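Local coordinates for ABC-type transport system, molybdenum-specific extracellular solute-binding protein (Clostridium difficile, PDB 4KD5) that probably binds molybdate or tungstate outside the cell and hands the oxyanion to a membrane-embedded ABC importer, at residues Lys103-Asp108 against Val164-Phe169; Lys112-Glu117 against Leu154-Ser159. One frame throughout, in Å; residues are numbered along the deposited sequence.

How the interactions relate
Both contacts lie in the same α/β lobe, with their centres about 10 Å apart. After strand 82-94 the chain enters the loop holding 103-108; interaction 1 later joins this loop to strand 164-168, closing the long span between them. Strand 113-116 follows the loop, and interaction 2 joins it to helix 150-159, closing a shorter span nested wholly within the first. That helix leads directly into strand 164-168, which pairs in parallel with 113-116: V164 O lies 2.9 Å from A114 N, and F166 N lies 2.9 Å from A114 O. Interaction 2 packs a helix on one sheet face; interaction 1 lies on the other face, where I113 touches both L105 and V164.

Interaction 1. Residues Lys103-Asp108 against Val164-Phe169; sequences KDLTTD and VGFVYF. With SBT (2-butanol), chain I; FMT (formic acid), chain E.
On one face of the lobe's β-sheet, L105 from the loop between strands 82-94 and 113-116 packs against V164 and F166 of strand 164-168. The backbones stand well apart: the nearest CA atoms, L105 CA and V164 CA, are 8.3 Å from each other, so the contact is made by side chains. L105 divides its two methyl groups between two partners. L105 CD2 meets V164 CG2 at 3.8 Å, methyl on methyl, while L105 CD1 reaches F166 CZ at 4.0 Å, arriving at the rim of the ring and close to its plane, not over a face. An extended L105 side chain (chi2 -177°) with CG anti to the carbonyl carbon (chi1 -67°) puts the fork at this double approach. V164 and F166 are two residues apart and flank G165, as expected of a strand presenting every second side chain to one face. All three touching residues are buried, yet only 109 Å² is covered in total.

Polar bonds within the turn hold the chain behind L105. T107 OG1 donates to D104 O over 3.1 Å, tilted 33° from the carbonyl plane, and D104 OD1 accepts from S100 N. At the outer end T107 CB lies 3.7 Å from C3 of a 2-butanol molecule, whose OH binds D108 OD2 weakly at 3.1 Å; D108 is poorly ordered, so that bond defines little. I113 touches L105, V164 and F166, and F166 also rests on A127 of helix 122-133, which places the contact in the lobe's hydrophobic core. Farther along, the same strand carries Y168, predicted to bind molybdate, consistent with a type II solute-binding fold, whose α/β lobes flank the ligand cleft.

Interaction 2. Residues Lys112-Glu117 against Leu154-Ser159; sequences KIAVGE and LAWVQS
The indole of W156 turns its benzo edge, not a face, to strand 113-116: A114 CB lies near the ring plane, 3.8 Å from W156 CE3. Neither face of the indole is covered by segment 112-117; A147 of the adjoining strand 144-147 also touches the side chain. The torsions account for the approach. With CG beside the backbone N (chi1 -69°) and CD1 nearly eclipsing CA (chi2 -4°), the six-membered ring is swung forward, away from its own backbone, and its CE3 corner leads.

V157 completes the contact. Its CG2 methyl stands 4.3 Å from A114 CB, a looser approach than that of W156, so the alanine methyl is met by consecutive helix residues. The A114 CA to V157 CA distance of 7.4 Å is the shortest between CA atoms of the two segments, and the A114 methyl meets W156 and V157 across this spacing. Of the 108 Å² buried, A114 supplies 52 Å² and W156 33 Å², confirming where the contact is concentrated. I113 and V115 direct their side chains away from the helix, and so belong to the other face of the sheet. The helix is regular here, with Q158 N bonded to L154 O at 2.9 Å, and Q158 OE1 accepts from N175 ND2 farther out.

Strand 113-116 lies between the parallel strands 144-147 and 164-168, which helix 150-159 connects. The helix therefore passes over the intervening strand, with A114 beneath it, in the helix-on-sheet packing of a β-α-β crossover.

Interaction 1. Residues Lys103-Asp108 against Val164-Phe169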
ATOM      1  N   LYS A 103       5.009  23.284  44.874  1.00 75.61           N
ATOM      2  CA  LYS A 103       4.733  24.182  45.992  1.00 80.43           C
ATOM      3  C   LYS A 103       6.029  24.705  46.607  1.00 85.18           C
ATOM      4  O   LYS A 103       6.076  25.822  47.122  1.00 86.50           O
ATOM      5  CB  LYS A 103       3.880  23.472  47.055  1.00 85.82           C
ATOM      6  CG  LYS A 103       2.530  24.136  47.318  1.00 90.91           C
ATOM      7  CD  LYS A 103       1.543  23.220  48.054  1.00 97.49           C
ATOM      8  CE  LYS A 103       1.897  23.017  49.525  1.00102.78           C
ATOM      9  NZ  LYS A 103       2.735  21.807  49.747  1.00102.35           N
ATOM     10  N   ASP A 104       7.081  23.895  46.528  1.00 85.58           N
ATOM     11  CA  ASP A 104       8.376  24.236  47.111  1.00 88.22           C
ATOM     12  C   ASP A 104       9.135  25.321  46.340  1.00 79.47           C
ATOM     13  O   ASP A 104      10.187  25.781  46.784  1.00 77.01           O
ATOM     14  CB  ASP A 104       9.240  22.979  47.241  1.00 96.12           C
ATOM     15  CG  ASP A 104       8.644  21.957  48.189  1.00108.38           C
ATOM     16  OD1 ASP A 104       9.418  21.162  48.761  1.00116.38           O
ATOM     17  OD2 ASP A 104       7.407  21.949  48.365  1.00109.96           O
ATOM     18  N   LEU A 105       8.606  25.723  45.187  1.00 70.48           N
ATOM     19  CA  LEU A 105       9.207  26.807  44.410  1.00 59.72           C
ATOM     20  C   LEU A 105       9.099  28.137  45.156  1.00 72.81           C
ATOM     21  O   LEU A 105       9.979  28.989  45.063  1.00 76.37           O
ATOM     22  CB  LEU A 105       8.540  26.941  43.038  1.00 51.94           C
ATOM     23  CG  LEU A 105       8.692  25.838  41.997  1.00 47.49           C
ATOM     24  CD1 LEU A 105       8.010  26.238  40.698  1.00 42.10           C
ATOM     25  CD2 LEU A 105      10.152  25.562  41.742  1.00 49.85           C
ATOM     26  N   THR A 106       8.012  28.301  45.902  1.00 75.46           N
ATOM     27  CA  THR A 106       7.720  29.557  46.591  1.00 75.10           C
ATOM     28  C   THR A 106       8.429  29.658  47.944  1.00 78.40           C
ATOM     29  O   THR A 106       8.611  30.750  48.481  1.00 80.77           O
ATOM     30  CB  THR A 106       6.212  29.726  46.797  1.00 80.28           C
ATOM     31  OG1 THR A 106       5.507  29.041  45.755  1.00 74.46           O
ATOM     32  CG2 THR A 106       5.833  31.191  46.780  1.00 88.22           C
ATOM     33  N   THR A 107       8.825  28.510  48.486  1.00 80.81           N
ATOM     34  CA  THR A 107       9.469  28.443  49.797  1.00 86.74           C
ATOM     35  C   THR A 107      10.937  28.856  49.736  1.00 83.32           C
ATOM     36  O   THR A 107      11.481  29.081  48.658  1.00 73.62           O
ATOM     37  CB  THR A 107       9.371  27.026  50.399  1.00 91.24           C
ATOM     38  OG1 THR A 107      10.401  26.195  49.849  1.00 89.40           O
ATOM     39  CG2 THR A 107       8.018  26.414  50.095  1.00 92.05           C
ATOM     40  N   ASP A 108      11.570  28.938  50.902  1.00 90.43           N
ATOM     41  CA  ASP A 108      12.986  29.280  50.995  1.00 98.65           C
ATOM     42  C   ASP A 108      13.877  28.072  50.726  1.00102.65           C
ATOM     43  O   ASP A 108      15.100  28.195  50.682  1.00103.31           O
ATOM     44  CB  ASP A 108      13.309  29.853  52.376  1.00117.90           C
ATOM     45  CG  ASP A 108      13.580  31.346  52.345  1.00127.67           C
ATOM     46  OD1 ASP A 108      14.760  31.739  52.212  1.00131.76           O
ATOM     47  OD2 ASP A 108      12.615  32.131  52.465  1.00129.50           O
ATOM     48  N   VAL A 164      16.505  23.534  41.733  1.00 57.47           N
ATOM     49  CA  VAL A 164      15.596  22.821  40.841  1.00 59.65           C
ATOM     50  C   VAL A 164      15.754  23.280  39.395  1.00 59.75           C
ATOM     51  O   VAL A 164      16.469  24.244  39.114  1.00 63.13           O
ATOM     52  CB  VAL A 164      14.122  22.985  41.251  1.00 53.16           C
ATOM     53  CG1 VAL A 164      13.919  22.542  42.676  1.00 50.91           C
ATOM     54  CG2 VAL A 164      13.692  24.434  41.091  1.00 50.38           C
ATOM     55  N   GLY A 165      15.073  22.589  38.483  1.00 48.71           N
ATOM     56  CA  GLY A 165      15.122  22.935  37.074  1.00 42.48           C
ATOM     57  C   GLY A 165      13.869  22.547  36.311  1.00 47.75           C
ATOM     58  O   GLY A 165      13.076  21.722  36.774  1.00 56.87           O
ATOM     59  N   PHE A 166      13.686  23.153  35.141  1.00 44.75           N
ATOM     60  CA  PHE A 166      12.581  22.797  34.256  1.00 49.38           C
ATOM     61  C   PHE A 166      13.123  22.185  32.971  1.00 49.89           C
ATOM     62  O   PHE A 166      14.004  22.752  32.322  1.00 51.42           O
ATOM     63  CB  PHE A 166      11.705  24.013  33.950  1.00 49.72           C
ATOM     64  CG  PHE A 166      10.708  24.323  35.028  1.00 57.73           C
ATOM     65  CD1 PHE A 166       9.487  23.670  35.061  1.00 62.45           C
ATOM     66  CD2 PHE A 166      10.993  25.258  36.011  1.00 56.50           C
ATOM     67  CE1 PHE A 166       8.561  23.947  36.054  1.00 64.65           C
ATOM     68  CE2 PHE A 166      10.070  25.538  37.007  1.00 55.04           C
ATOM     69  CZ  PHE A 166       8.854  24.882  37.028  1.00 56.90           C
ATOM     70  N   VAL A 167      12.590  21.025  32.609  1.00 48.93           N
ATOM     71  CA  VAL A 167      13.181  20.222  31.551  1.00 44.85           C
ATOM     72  C   VAL A 167      12.130  19.267  30.974  1.00 42.12           C
ATOM     73  O   VAL A 167      11.104  19.037  31.607  1.00 49.49           O
ATOM     74  CB  VAL A 167      14.412  19.472  32.114  1.00 59.21           C
ATOM     75  CG1 VAL A 167      14.104  18.007  32.341  1.00 66.37           C
ATOM     76  CG2 VAL A 167      15.611  19.637  31.211  1.00 66.64           C
ATOM     77  N   TYR A 168      12.356  18.744  29.770  1.00 42.12           N
ATOM     78  CA  TYR A 168      11.457  17.726  29.218  1.00 45.38           C
ATOM     79  C   TYR A 168      11.694  16.391  29.919  1.00 45.38           C
ATOM     80  O   TYR A 168      12.808  16.114  30.355  1.00 53.24           O
ATOM     81  CB  TYR A 168      11.665  17.557  27.711  1.00 47.88           C
ATOM     82  CG  TYR A 168      11.174  18.710  26.870  1.00 51.71           C
ATOM     83  CD1 TYR A 168      10.282  19.640  27.378  1.00 51.45           C
ATOM     84  CD2 TYR A 168      11.599  18.861  25.560  1.00 52.03           C
ATOM     85  CE1 TYR A 168       9.831  20.691  26.606  1.00 46.95           C
ATOM     86  CE2 TYR A 168      11.154  19.905  24.783  1.00 55.73           C
ATOM     87  CZ  TYR A 168      10.271  20.817  25.313  1.00 51.77           C
ATOM     88  OH  TYR A 168       9.824  21.859  24.544  1.00 56.53           O
ATOM     89  N   PHE A 169      10.666  15.555  30.021  1.00 44.66           N
ATOM     90  CA  PHE A 169      10.844  14.258  30.661  1.00 47.15           C
ATOM     91  C   PHE A 169      11.846  13.402  29.894  1.00 48.48           C
ATOM     92  O   PHE A 169      12.608  12.644  30.488  1.00 52.24           O
ATOM     93  CB  PHE A 169       9.515  13.524  30.787  1.00 45.70           C
ATOM     94  CG  PHE A 169       9.581  12.320  31.677  1.00 46.17           C
ATOM     95  CD1 PHE A 169       9.905  12.455  33.020  1.00 43.15           C
ATOM     96  CD2 PHE A 169       9.315  11.056  31.179  1.00 42.82           C
ATOM     97  CE1 PHE A 169       9.968  11.350  33.846  1.00 53.22           C
ATOM     98  CE2 PHE A 169       9.374   9.943  32.004  1.00 46.25           C
ATOM     99  CZ  PHE A 169       9.701  10.092  33.339  1.00 46.92           C
TER
HETATM  100  C1  SBT I 304       8.198  30.742  53.120  1.00 73.11           C
HETATM  101  C2  SBT I 304       9.118  29.958  54.045  1.00 73.48           C
HETATM  102  C3  SBT I 304       8.981  28.460  53.821  1.00 68.05           C
HETATM  103  C4  SBT I 304       7.556  28.009  54.052  1.00 66.88           C
HETATM  104  OH  SBT I 304      10.471  30.349  53.807  1.00 77.63           O
HETATM  105  C   FMT E 300       1.783  20.877  43.838  1.00 91.78           C
HETATM  106  O1  FMT E 300       1.812  21.075  42.624  1.00 88.21           O
HETATM  107  O2  FMT E 300       2.782  20.692  44.531  1.00 91.60           O

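Interaction 2. Residues Lys112-Glu117 against Leu154-Ser159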
ATOM      1  N   LYS A 112      17.591  28.821  43.677  1.00 64.23           N
ATOM      2  CA  LYS A 112      17.939  28.974  42.271  1.00 54.33           C
ATOM      3  C   LYS A 112      17.175  27.991  41.382  1.00 52.47           C
ATOM      4  O   LYS A 112      17.357  26.771  41.479  1.00 53.77           O
ATOM      5  CB  LYS A 112      19.460  28.851  42.090  1.00 54.79           C
ATOM      6  CG  LYS A 112      20.240  29.852  42.942  1.00 63.16           C
ATOM      7  CD  LYS A 112      21.739  29.726  42.779  1.00 66.19           C
ATOM      8  CE  LYS A 112      22.140  30.076  41.373  1.00 63.73           C
ATOM      9  NZ  LYS A 112      23.583  29.831  41.120  1.00 53.43           N
ATOM     10  N   ILE A 113      16.305  28.542  40.537  1.00 53.49           N
ATOM     11  CA  ILE A 113      15.504  27.760  39.599  1.00 53.86           C
ATOM     12  C   ILE A 113      16.100  27.851  38.192  1.00 54.66           C
ATOM     13  O   ILE A 113      16.132  28.925  37.591  1.00 52.62           O
ATOM     14  CB  ILE A 113      14.041  28.251  39.572  1.00 48.82           C
ATOM     15  CG1 ILE A 113      13.411  28.118  40.959  1.00 50.78           C
ATOM     16  CG2 ILE A 113      13.223  27.485  38.546  1.00 41.04           C
ATOM     17  CD1 ILE A 113      11.996  28.650  41.057  1.00 42.41           C
ATOM     18  N   ALA A 114      16.568  26.722  37.667  1.00 55.09           N
ATOM     19  CA  ALA A 114      17.178  26.698  36.336  1.00 50.91           C
ATOM     20  C   ALA A 114      16.130  26.500  35.246  1.00 48.04           C
ATOM     21  O   ALA A 114      15.353  25.544  35.292  1.00 50.06           O
ATOM     22  CB  ALA A 114      18.229  25.615  36.249  1.00 49.43           C
ATOM     23  N   VAL A 115      16.118  27.398  34.262  1.00 42.93           N
ATOM     24  CA  VAL A 115      15.246  27.259  33.092  1.00 46.33           C
ATOM     25  C   VAL A 115      16.009  27.620  31.823  1.00 51.20           C
ATOM     26  O   VAL A 115      17.032  28.306  31.882  1.00 55.96           O
ATOM     27  CB  VAL A 115      13.995  28.169  33.176  1.00 44.40           C
ATOM     28  CG1 VAL A 115      13.116  27.808  34.362  1.00 43.58           C
ATOM     29  CG2 VAL A 115      14.409  29.632  33.237  1.00 42.04           C
ATOM     30  N   GLY A 116      15.511  27.172  30.675  1.00 49.04           N
ATOM     31  CA  GLY A 116      16.101  27.572  29.411  1.00 53.61           C
ATOM     32  C   GLY A 116      15.725  29.006  29.074  1.00 59.50           C
ATOM     33  O   GLY A 116      14.700  29.506  29.552  1.00 64.62           O
ATOM     34  N   GLU A 117      16.549  29.674  28.268  1.00 58.68           N
ATOM     35  CA  GLU A 117      16.235  31.030  27.829  1.00 58.51           C
ATOM     36  C   GLU A 117      14.891  31.027  27.100  1.00 56.86           C
ATOM     37  O   GLU A 117      14.677  30.240  26.179  1.00 62.92           O
ATOM     38  CB  GLU A 117      17.364  31.597  26.958  1.00 64.66           C
ATOM     39  CG  GLU A 117      18.579  32.071  27.762  1.00 78.60           C
ATOM     40  CD  GLU A 117      19.881  32.055  26.967  1.00 89.57           C
ATOM     41  OE1 GLU A 117      20.960  32.163  27.594  1.00 90.50           O
ATOM     42  OE2 GLU A 117      19.832  31.934  25.725  1.00 93.25           O
ATOM     43  N   LEU A 154      20.329  20.578  33.274  1.00 45.76           N
ATOM     44  CA  LEU A 154      20.588  19.332  33.993  1.00 48.32           C
ATOM     45  C   LEU A 154      21.924  19.362  34.731  1.00 52.09           C
ATOM     46  O   LEU A 154      22.035  18.865  35.850  1.00 61.27           O
ATOM     47  CB  LEU A 154      20.549  18.143  33.026  1.00 56.18           C
ATOM     48  CG  LEU A 154      19.175  17.620  32.610  1.00 53.95           C
ATOM     49  CD1 LEU A 154      19.223  17.000  31.221  1.00 53.93           C
ATOM     50  CD2 LEU A 154      18.693  16.593  33.617  1.00 53.35           C
ATOM     51  N   ALA A 155      22.934  19.958  34.105  1.00 47.61           N
ATOM     52  CA  ALA A 155      24.272  20.027  34.689  1.00 52.29           C
ATOM     53  C   ALA A 155      24.307  20.887  35.950  1.00 61.17           C
ATOM     54  O   ALA A 155      24.967  20.534  36.931  1.00 67.62           O
ATOM     55  CB  ALA A 155      25.263  20.541  33.667  1.00 44.16           C
ATOM     56  N   TRP A 156      23.605  22.019  35.905  1.00 58.87           N
ATOM     57  CA  TRP A 156      23.502  22.940  37.035  1.00 60.87           C
ATOM     58  C   TRP A 156      22.801  22.280  38.213  1.00 62.86           C
ATOM     59  O   TRP A 156      23.213  22.431  39.363  1.00 62.52           O
ATOM     60  CB  TRP A 156      22.711  24.189  36.631  1.00 54.54           C
ATOM     61  CG  TRP A 156      23.415  25.084  35.660  1.00 54.28           C
ATOM     62  CD1 TRP A 156      24.681  24.936  35.174  1.00 56.09           C
ATOM     63  CD2 TRP A 156      22.885  26.280  35.056  1.00 51.41           C
ATOM     64  NE1 TRP A 156      24.972  25.964  34.306  1.00 57.67           N
ATOM     65  CE2 TRP A 156      23.897  26.790  34.218  1.00 55.29           C
ATOM     66  CE3 TRP A 156      21.668  26.950  35.151  1.00 44.63           C
ATOM     67  CZ2 TRP A 156      23.708  27.965  33.473  1.00 53.17           C
ATOM     68  CZ3 TRP A 156      21.490  28.109  34.410  1.00 48.66           C
ATOM     69  CH2 TRP A 156      22.505  28.604  33.584  1.00 48.21           C
ATOM     70  N   VAL A 157      21.731  21.552  37.908  1.00 60.62           N
ATOM     71  CA  VAL A 157      20.914  20.898  38.922  1.00 61.67           C
ATOM     72  C   VAL A 157      21.664  19.723  39.550  1.00 61.20           C
ATOM     73  O   VAL A 157      21.582  19.496  40.756  1.00 67.93           O
ATOM     74  CB  VAL A 157      19.570  20.439  38.325  1.00 59.98           C
ATOM     75  CG1 VAL A 157      18.776  19.677  39.339  1.00 60.28           C
ATOM     76  CG2 VAL A 157      18.768  21.639  37.842  1.00 55.68           C
ATOM     77  N   GLN A 158      22.404  18.993  38.722  1.00 58.11           N
ATOM     78  CA  GLN A 158      23.235  17.880  39.181  1.00 63.69           C
ATOM     79  C   GLN A 158      24.344  18.351  40.114  1.00 62.80           C
ATOM     80  O   GLN A 158      24.682  17.676  41.082  1.00 66.27           O
ATOM     81  CB  GLN A 158      23.867  17.166  37.982  1.00 67.86           C
ATOM     82  CG  GLN A 158      23.255  15.821  37.630  1.00 72.50           C
ATOM     83  CD  GLN A 158      23.816  15.245  36.341  1.00 78.52           C
ATOM     84  OE1 GLN A 158      23.121  15.174  35.326  1.00 80.65           O
ATOM     85  NE2 GLN A 158      25.077  14.827  36.377  1.00 82.11           N
ATOM     86  N   SER A 159      24.909  19.514  39.805  1.00 58.90           N
ATOM     87  CA  SER A 159      26.047  20.047  40.546  1.00 61.46           C
ATOM     88  C   SER A 159      25.608  20.889  41.737  1.00 65.09           C
ATOM     89  O   SER A 159      26.443  21.324  42.532  1.00 68.01           O
ATOM     90  CB  SER A 159      26.942  20.882  39.628  1.00 56.35           C
ATOM     91  OG  SER A 159      26.266  22.037  39.173  1.00 55.60           O
TER